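Long-range contacts in putative peptidase M23 (Pseudomonas aeruginosa PAO1, PDB 2HSI), which is probably a zinc-dependent metalloendopeptidase of family M23, though its substrate has not been established: residues 128-133 and 206-211; 199-204 and 232-237. One frame throughout, in Å; residues are numbered along the deposited sequence. Where two conformers were deposited one is given.

Contact 1 of 2, residues 128-133 and 206-211; sequences KRIERE and DYFFNG
The backbone N-H of F208 runs almost straight into the carboxylate of E133: N to OE1 is 2.9 Å with an N-H...O angle of 174°, and it meets the oxygen on the syn side. OE1 has a second donor, water 1, which also accepts from F209 N, at 3.1 Å, so this one oxygen serves two successive amides of the turn, one directly and one through water. The other oxygen, OE2, is held from within the helix: R129 lies one turn earlier and its NE forms a salt bridge to OE2, arriving from above the carboxylate plane, with a weak second bond from NH1. NH1 also donates across the contact to the carbonyl of D206 (NH1 to O 2.9 Å); that oxygen lies at the guanidinium edge, close to its plane, but the bond is bent, at 133°. With R129 CG anti to the backbone N (chi1 176°), the extended chain carries the guanidinium across from the helix to the carbonyl at the strand end. F208 N sits over its face, with NH1 3.3 Å from N, two donors with no bond between them. E133 and Y207 run alongside each other in opposite senses, E133 CG 3.4 Å from Y207 CD1, while the phenol OH of Y207 is bonded further along the helix, to E136. Beside these polar groups I130 CD1 makes a CH-pi contact over the F208 face, 4.1 Å from the ring centroid, and also touches F209 CE2, at 3.7 Å. The F209 side chain is about 12 Å from the zinc ion. The D206 carboxylate turns elsewhere, to K212. Y207 and G211 are paired by two backbone bonds, closing a three-residue beta-hairpin turn between strands 199-207 and 213-219, packed on the start of helix 127-141.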
ATOM      1  N   LYS A 128      -9.318   8.983  23.785  1.00 34.08           N
ATOM      2  CA  LYS A 128      -8.617  10.162  23.302  1.00 37.77           C
ATOM      3  C   LYS A 128      -7.276   9.801  22.665  1.00 38.07           C
ATOM      4  O   LYS A 128      -6.897  10.377  21.638  1.00 36.22           O
ATOM      5  CB  LYS A 128      -8.367  11.081  24.490  1.00 40.43           C
ATOM      6  CG  LYS A 128      -7.944  12.494  24.158  1.00 48.29           C
ATOM      7  CD  LYS A 128      -7.354  13.176  25.396  1.00 56.13           C
ATOM      8  CE  LYS A 128      -8.246  13.024  26.638  1.00 64.33           C
ATOM      9  NZ  LYS A 128      -9.113  14.201  26.882  1.00 68.55           N
ATOM     10  N   ARG A 129      -6.556   8.872  23.301  1.00 36.06           N
ATOM     11  CA  ARG A 129      -5.358   8.265  22.715  1.00 39.67           C
ATOM     12  C   ARG A 129      -5.701   7.565  21.401  1.00 33.27           C
ATOM     13  O   ARG A 129      -5.073   7.849  20.387  1.00 30.92           O
ATOM     14  CB  ARG A 129      -4.701   7.277  23.689  1.00 39.41           C
ATOM     15  CG  ARG A 129      -3.493   6.534  23.121  1.00 46.40           C
ATOM     16  CD  ARG A 129      -3.195   5.238  23.887  1.00 38.43           C
ATOM     17  NE  ARG A 129      -2.166   4.459  23.198  1.00 38.70           N
ATOM     18  CZ  ARG A 129      -1.598   3.352  23.662  1.00 34.92           C
ATOM     19  NH1 ARG A 129      -0.665   2.744  22.936  1.00 30.33           N
ATOM     20  NH2 ARG A 129      -1.946   2.859  24.848  1.00 35.57           N
ATOM     21  N   ILE A 130      -6.701   6.676  21.430  1.00 30.82           N
ATOM     22  CA  ILE A 130      -7.115   5.886  20.261  1.00 32.53           C
ATOM     23  C   ILE A 130      -7.491   6.777  19.067  1.00 33.08           C
ATOM     24  O   ILE A 130      -7.085   6.486  17.935  1.00 30.81           O
ATOM     25  CB  ILE A 130      -8.236   4.847  20.626  1.00 36.34           C
ATOM     26  CG1 ILE A 130      -7.628   3.664  21.401  1.00 40.16           C
ATOM     27  CG2 ILE A 130      -8.982   4.352  19.384  1.00 30.83           C
ATOM     28  CD1 ILE A 130      -8.635   2.818  22.199  1.00 43.95           C
ATOM     29  N   GLU A 131      -8.224   7.864  19.353  1.00 31.75           N
ATOM     30  CA  GLU A 131      -8.621   8.844  18.343  0.50 33.85           C
ATOM     31  C   GLU A 131      -7.396   9.468  17.671  1.00 32.07           C
ATOM     32  O   GLU A 131      -7.346   9.577  16.445  1.00 29.25           O
ATOM     33  CB  GLU A 131      -9.518   9.923  18.964  0.50 34.91           C
ATOM     34  CG  GLU A 131     -10.086  10.939  17.971  0.50 34.98           C
ATOM     35  CD  GLU A 131     -11.140  11.862  18.577  0.50 42.95           C
ATOM     36  OE1 GLU A 131     -12.044  12.287  17.826  0.50 43.92           O
ATOM     37  OE2 GLU A 131     -11.071  12.169  19.788  0.50 43.06           O
ATOM     38  N   ARG A 132      -6.414   9.854  18.485  1.00 27.01           N
ATOM     39  CA  ARG A 132      -5.165  10.437  18.017  1.00 30.89           C
ATOM     40  C   ARG A 132      -4.349   9.447  17.170  1.00 23.21           C
ATOM     41  O   ARG A 132      -3.831   9.820  16.117  1.00 21.93           O
ATOM     42  CB  ARG A 132      -4.348  10.923  19.215  1.00 33.75           C
ATOM     43  CG  ARG A 132      -3.511  12.149  18.933  1.00 49.09           C
ATOM     44  CD  ARG A 132      -2.355  12.272  19.911  1.00 52.12           C
ATOM     45  NE  ARG A 132      -1.265  11.355  19.575  1.00 61.75           N
ATOM     46  CZ  ARG A 132      -1.002  10.215  20.212  1.00 57.49           C
ATOM     47  NH1 ARG A 132      -1.740   9.829  21.245  1.00 58.78           N
ATOM     48  NH2 ARG A 132       0.008   9.457  19.811  1.00 48.07           N
ATOM     49  N   GLU A 133      -4.273   8.194  17.626  1.00 25.00           N
ATOM     50  CA  GLU A 133      -3.597   7.092  16.909  1.00 23.87           C
ATOM     51  C   GLU A 133      -4.245   6.724  15.570  1.00 24.79           C
ATOM     52  O   GLU A 133      -3.544   6.447  14.590  1.00 18.98           O
ATOM     53  CB  GLU A 133      -3.496   5.850  17.802  1.00 22.74           C
ATOM     54  CG  GLU A 133      -2.669   6.085  19.078  1.00 19.85           C
ATOM     55  CD  GLU A 133      -2.562   4.864  19.965  1.00 22.66           C
ATOM     56  OE1 GLU A 133      -3.399   3.945  19.857  1.00 24.96           O
ATOM     57  OE2 GLU A 133      -1.620   4.820  20.783  1.00 26.41           O
ATOM     58  N   ASP A 206       3.435   3.179  18.659  1.00 24.24           N
ATOM     59  CA  ASP A 206       3.151   2.054  19.532  0.50 23.18           C
ATOM     60  C   ASP A 206       1.709   2.254  19.948  1.00 21.45           C
ATOM     61  O   ASP A 206       1.403   2.990  20.890  1.00 21.17           O
ATOM     62  CB  ASP A 206       4.092   2.004  20.740  0.50 24.61           C
ATOM     63  CG  ASP A 206       4.170   0.611  21.373  0.50 29.06           C
ATOM     64  OD1 ASP A 206       3.178  -0.152  21.329  0.50 27.46           O
ATOM     65  OD2 ASP A 206       5.234   0.270  21.930  0.50 34.42           O
ATOM     66  N   TYR A 207       0.830   1.597  19.207  1.00 23.07           N
ATOM     67  CA  TYR A 207      -0.596   1.888  19.266  1.00 20.78           C
ATOM     68  C   TYR A 207      -1.372   0.881  20.081  1.00 18.45           C
ATOM     69  O   TYR A 207      -0.941  -0.254  20.239  1.00 19.75           O
ATOM     70  CB  TYR A 207      -1.161   1.961  17.846  1.00 20.81           C
ATOM     71  CG  TYR A 207      -0.507   3.017  16.975  1.00 18.62           C
ATOM     72  CD1 TYR A 207      -0.219   4.290  17.476  1.00 20.04           C
ATOM     73  CD2 TYR A 207      -0.198   2.751  15.644  1.00 23.66           C
ATOM     74  CE1 TYR A 207       0.365   5.269  16.682  1.00 25.41           C
ATOM     75  CE2 TYR A 207       0.394   3.717  14.846  1.00 18.39           C
ATOM     76  CZ  TYR A 207       0.664   4.971  15.363  1.00 25.54           C
ATOM     77  OH  TYR A 207       1.248   5.925  14.563  1.00 23.41           O
ATOM     78  N   PHE A 208      -2.523   1.316  20.590  1.00 25.66           N
ATOM     79  CA  PHE A 208      -3.380   0.477  21.426  1.00 29.50           C
ATOM     80  C   PHE A 208      -3.794  -0.831  20.743  1.00 25.73           C
ATOM     81  O   PHE A 208      -3.667  -1.903  21.332  1.00 28.59           O
ATOM     82  CB  PHE A 208      -4.621   1.260  21.885  1.00 34.81           C
ATOM     83  CG  PHE A 208      -5.497   0.493  22.839  1.00 37.22           C
ATOM     84  CD1 PHE A 208      -5.251   0.536  24.206  1.00 46.87           C
ATOM     85  CD2 PHE A 208      -6.555  -0.292  22.369  1.00 40.40           C
ATOM     86  CE1 PHE A 208      -6.048  -0.186  25.098  1.00 52.89           C
ATOM     87  CE2 PHE A 208      -7.353  -1.021  23.247  1.00 38.82           C
ATOM     88  CZ  PHE A 208      -7.102  -0.965  24.613  1.00 39.01           C
ATOM     89  N   PHE A 209      -4.294  -0.741  19.509  1.00 25.78           N
ATOM     90  CA  PHE A 209      -4.743  -1.920  18.763  1.00 30.13           C
ATOM     91  C   PHE A 209      -3.622  -2.575  17.952  1.00 29.18           C
ATOM     92  O   PHE A 209      -3.404  -3.790  18.041  1.00 26.24           O
ATOM     93  CB  PHE A 209      -5.918  -1.562  17.843  1.00 27.10           C
ATOM     94  CG  PHE A 209      -7.161  -1.147  18.583  1.00 34.67           C
ATOM     95  CD1 PHE A 209      -7.909  -2.081  19.287  1.00 41.74           C
ATOM     96  CD2 PHE A 209      -7.586   0.178  18.571  1.00 35.84           C
ATOM     97  CE1 PHE A 209      -9.063  -1.702  19.984  1.00 35.63           C
ATOM     98  CE2 PHE A 209      -8.740   0.570  19.259  1.00 33.89           C
ATOM     99  CZ  PHE A 209      -9.475  -0.372  19.968  1.00 37.86           C
ATOM    100  N   ASN A 210      -2.916  -1.760  17.175  1.00 25.52           N
ATOM    101  CA  ASN A 210      -1.923  -2.251  16.217  1.00 23.17           C
ATOM    102  C   ASN A 210      -0.539  -2.542  16.791  1.00 21.47           C
ATOM    103  O   ASN A 210       0.285  -3.131  16.105  1.00 20.40           O
ATOM    104  CB  ASN A 210      -1.805  -1.278  15.030  1.00 22.57           C
ATOM    105  CG  ASN A 210      -3.015  -1.328  14.104  1.00 30.10           C
ATOM    106  OD1 ASN A 210      -3.780  -2.296  14.121  1.00 25.61           O
ATOM    107  ND2 ASN A 210      -3.183  -0.290  13.281  1.00 25.71           N
ATOM    108  N   GLY A 211      -0.283  -2.131  18.034  1.00 24.17           N
ATOM    109  CA  GLY A 211       1.045  -2.301  18.638  1.00 20.84           C
ATOM    110  C   GLY A 211       2.133  -1.537  17.910  1.00 16.61           C
ATOM    111  O   GLY A 211       1.874  -0.457  17.349  1.00 16.42           O
TER
HETATM  112  O   HOH W   1      -4.896   2.170  18.583  1.00 27.81           O

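Contact 2 of 2, residues 199-204 and 232-237; sequences GKVILI and IDVKLG
V201 O accepts the backbone N-H of G237, with N to O 2.7 Å and an N-H...O angle of 150°. It is the one hydrogen bond between the two segments, and the donor lies 18° from the carbonyl plane. G237 takes a positive phi (90°), where a side chain would be jammed against the preceding carbonyl, so glycine suits this bend. Its own carbonyl O lies alongside the aliphatic part of K200, 3.5 Å from CG.

Around that bond the loop is laid down on the strand by van der Waals contacts, some between side chains and some against loop carbonyls. V201 points at the loop, its CB 3.4 Å from K235 O, and its CG2 meets CG2 of V234 at 3.7 Å. In V234, with CG1 anti to the carbonyl carbon, CG2 falls between the backbone N and the carbonyl carbon. L236 starts out pointing away from the strand, yet its chain folds back and delivers CD1 onto the peptide of I202, 3.5 Å from C. Further along, I204 points toward the loop, its CD1 against the backbone, 3.4 Å from V234 O. I204 and I232 lie alongside in opposite senses, CG2 of I204 3.9 Å from CD1 of I232.

Outside the segments, V234 also packs on L246, and V201 on V214 of the neighbouring strand. After G237 the chain goes on to pair with strand 199-207 through backbone bonds between V201 and Q238 and between G199 and V240. Away from the zinc site, the arrangement is the connecting loop between strands 231-232 and 239-240, folded over strand 199-207 of the antiparallel M23 sheet.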
ATOM      1  N   GLY A 199      11.897   2.822   0.251  1.00 19.58           N
ATOM      2  CA  GLY A 199      10.974   3.843   0.734  1.00 15.90           C
ATOM      3  C   GLY A 199      11.451   4.587   1.951  1.00 17.55           C
ATOM      4  O   GLY A 199      12.494   4.262   2.519  1.00 18.57           O
ATOM      5  N   LYS A 200      10.677   5.594   2.347  1.00 14.90           N
ATOM      6  CA  LYS A 200      10.992   6.393   3.515  1.00 15.21           C
ATOM      7  C   LYS A 200      10.026   6.022   4.648  1.00 19.77           C
ATOM      8  O   LYS A 200       8.818   5.882   4.418  1.00 17.28           O
ATOM      9  CB  LYS A 200      10.897   7.887   3.166  1.00 16.51           C
ATOM     10  CG  LYS A 200      11.269   8.831   4.309  1.00 15.20           C
ATOM     11  CD  LYS A 200      11.078  10.295   3.911  1.00 20.47           C
ATOM     12  CE  LYS A 200      12.082  10.722   2.851  1.00 33.33           C
ATOM     13  NZ  LYS A 200      12.278  12.193   2.833  1.00 44.16           N
ATOM     14  N   VAL A 201      10.568   5.837   5.854  1.00 17.75           N
ATOM     15  CA  VAL A 201       9.752   5.604   7.054  1.00 16.44           C
ATOM     16  C   VAL A 201       9.023   6.907   7.398  1.00 15.18           C
ATOM     17  O   VAL A 201       9.651   7.895   7.762  1.00 17.62           O
ATOM     18  CB  VAL A 201      10.608   5.107   8.245  1.00 22.17           C
ATOM     19  CG1 VAL A 201       9.724   4.805   9.459  1.00 19.88           C
ATOM     20  CG2 VAL A 201      11.411   3.858   7.845  1.00 15.61           C
ATOM     21  N   ILE A 202       7.704   6.915   7.218  1.00 15.72           N
ATOM     22  CA  ILE A 202       6.909   8.125   7.428  1.00 16.81           C
ATOM     23  C   ILE A 202       6.069   8.081   8.709  1.00 17.80           C
ATOM     24  O   ILE A 202       5.454   9.089   9.091  1.00 15.97           O
ATOM     25  CB  ILE A 202       6.005   8.451   6.208  1.00 16.10           C
ATOM     26  CG1 ILE A 202       5.068   7.281   5.881  1.00 12.25           C
ATOM     27  CG2 ILE A 202       6.881   8.856   5.017  1.00 18.73           C
ATOM     28  CD1 ILE A 202       3.835   7.647   5.025  1.00 16.94           C
ATOM     29  N   LEU A 203       6.057   6.927   9.373  1.00 13.70           N
ATOM     30  CA  LEU A 203       5.336   6.795  10.658  1.00 19.31           C
ATOM     31  C   LEU A 203       5.812   5.607  11.491  1.00 16.33           C
ATOM     32  O   LEU A 203       6.005   4.511  10.979  1.00 17.56           O
ATOM     33  CB  LEU A 203       3.807   6.723  10.444  1.00 19.92           C
ATOM     34  CG  LEU A 203       2.891   6.764  11.683  1.00 23.17           C
ATOM     35  CD1 LEU A 203       3.184   7.963  12.561  1.00 31.34           C
ATOM     36  CD2 LEU A 203       1.424   6.747  11.311  1.00 21.12           C
ATOM     37  N   ILE A 204       6.032   5.865  12.777  1.00 13.71           N
ATOM     38  CA  ILE A 204       6.369   4.844  13.757  1.00 16.41           C
ATOM     39  C   ILE A 204       5.461   5.116  14.950  1.00 18.44           C
ATOM     40  O   ILE A 204       5.350   6.247  15.408  1.00 17.28           O
ATOM     41  CB  ILE A 204       7.861   4.901  14.171  1.00 15.99           C
ATOM     42  CG1 ILE A 204       8.750   4.390  13.037  1.00 19.37           C
ATOM     43  CG2 ILE A 204       8.135   4.064  15.440  1.00 22.81           C
ATOM     44  CD1 ILE A 204      10.251   4.608  13.284  1.00 26.76           C
ATOM     45  N   ILE A 232      11.330  -2.451  16.296  1.00 20.83           N
ATOM     46  CA  ILE A 232      11.461  -1.592  15.114  1.00 24.24           C
ATOM     47  C   ILE A 232      12.919  -1.113  15.031  1.00 21.89           C
ATOM     48  O   ILE A 232      13.424  -0.501  15.970  1.00 23.75           O
ATOM     49  CB  ILE A 232      10.471  -0.379  15.158  1.00 23.00           C
ATOM     50  CG1 ILE A 232       9.014  -0.863  15.070  1.00 24.59           C
ATOM     51  CG2 ILE A 232      10.773   0.626  14.035  1.00 22.38           C
ATOM     52  CD1 ILE A 232       7.976   0.199  15.379  1.00 26.48           C
ATOM     53  N   ASP A 233      13.578  -1.408  13.904  1.00 20.63           N
ATOM     54  CA  ASP A 233      15.024  -1.192  13.723  1.00 24.04           C
ATOM     55  C   ASP A 233      15.357   0.074  12.946  1.00 26.61           C
ATOM     56  O   ASP A 233      16.533   0.422  12.781  1.00 25.13           O
ATOM     57  CB  ASP A 233      15.656  -2.394  13.000  1.00 24.34           C
ATOM     58  CG  ASP A 233      15.618  -3.660  13.834  1.00 31.66           C
ATOM     59  OD1 ASP A 233      15.507  -3.535  15.061  1.00 30.88           O
ATOM     60  OD2 ASP A 233      15.697  -4.769  13.273  1.00 37.63           O
ATOM     61  N   VAL A 234      14.319   0.749  12.465  1.00 20.97           N
ATOM     62  CA  VAL A 234      14.455   1.966  11.669  1.00 21.73           C
ATOM     63  C   VAL A 234      14.001   3.217  12.431  1.00 22.19           C
ATOM     64  O   VAL A 234      13.325   3.124  13.459  1.00 23.91           O
ATOM     65  CB  VAL A 234      13.675   1.855  10.328  1.00 21.41           C
ATOM     66  CG1 VAL A 234      14.364   0.862   9.394  1.00 21.82           C
ATOM     67  CG2 VAL A 234      12.213   1.439  10.583  1.00 19.01           C
ATOM     68  N   LYS A 235      14.376   4.384  11.910  1.00 19.54           N
ATOM     69  CA  LYS A 235      14.013   5.670  12.509  1.00 16.72           C
ATOM     70  C   LYS A 235      13.048   6.431  11.606  1.00 19.63           C
ATOM     71  O   LYS A 235      13.026   6.218  10.392  1.00 16.36           O
ATOM     72  CB  LYS A 235      15.261   6.527  12.749  1.00 18.20           C
ATOM     73  CG  LYS A 235      16.287   5.892  13.679  1.00 26.54           C
ATOM     74  CD  LYS A 235      17.412   6.860  14.015  1.00 31.72           C
ATOM     75  CE  LYS A 235      18.416   6.225  14.964  1.00 44.32           C
ATOM     76  NZ  LYS A 235      19.046   5.004  14.393  1.00 45.68           N
ATOM     77  N   LEU A 236      12.264   7.328  12.199  1.00 18.45           N
ATOM     78  CA  LEU A 236      11.369   8.203  11.433  1.00 22.24           C
ATOM     79  C   LEU A 236      12.151   9.038  10.414  1.00 17.92           C
ATOM     80  O   LEU A 236      13.122   9.695  10.765  1.00 16.43           O
ATOM     81  CB  LEU A 236      10.581   9.123  12.370  1.00 23.44           C
ATOM     82  CG  LEU A 236       9.544  10.047  11.722  1.00 21.95           C
ATOM     83  CD1 LEU A 236       8.416   9.226  11.055  1.00 18.89           C
ATOM     84  CD2 LEU A 236       8.980  11.028  12.760  1.00 25.01           C
ATOM     85  N   GLY A 237      11.713   9.004   9.159  1.00 18.12           N
ATOM     86  CA  GLY A 237      12.381   9.734   8.082  1.00 18.50           C
ATOM     87  C   GLY A 237      13.476   8.956   7.363  1.00 20.58           C
ATOM     88  O   GLY A 237      14.005   9.418   6.345  1.00 17.21           O
TER

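From the N terminus the chain first passes through the separate six-stranded domain, then enters helix 127-141, where contact 1 begins. After two short strands comes strand 199-207, and both contacts use it: its first part takes contact 2, and its far end, running into the hairpin turn, takes contact 1. Residues 206-211 close a loop of 72 residues back to the helix. Residues 232-237 then close a shorter one, of 27 residues, back to 199-204. Since the segments alternate, the two loops cross rather than nest. Together the two contacts join the helix to one end of the strand and the later loop to its other part, with contact centres about 18 Å apart.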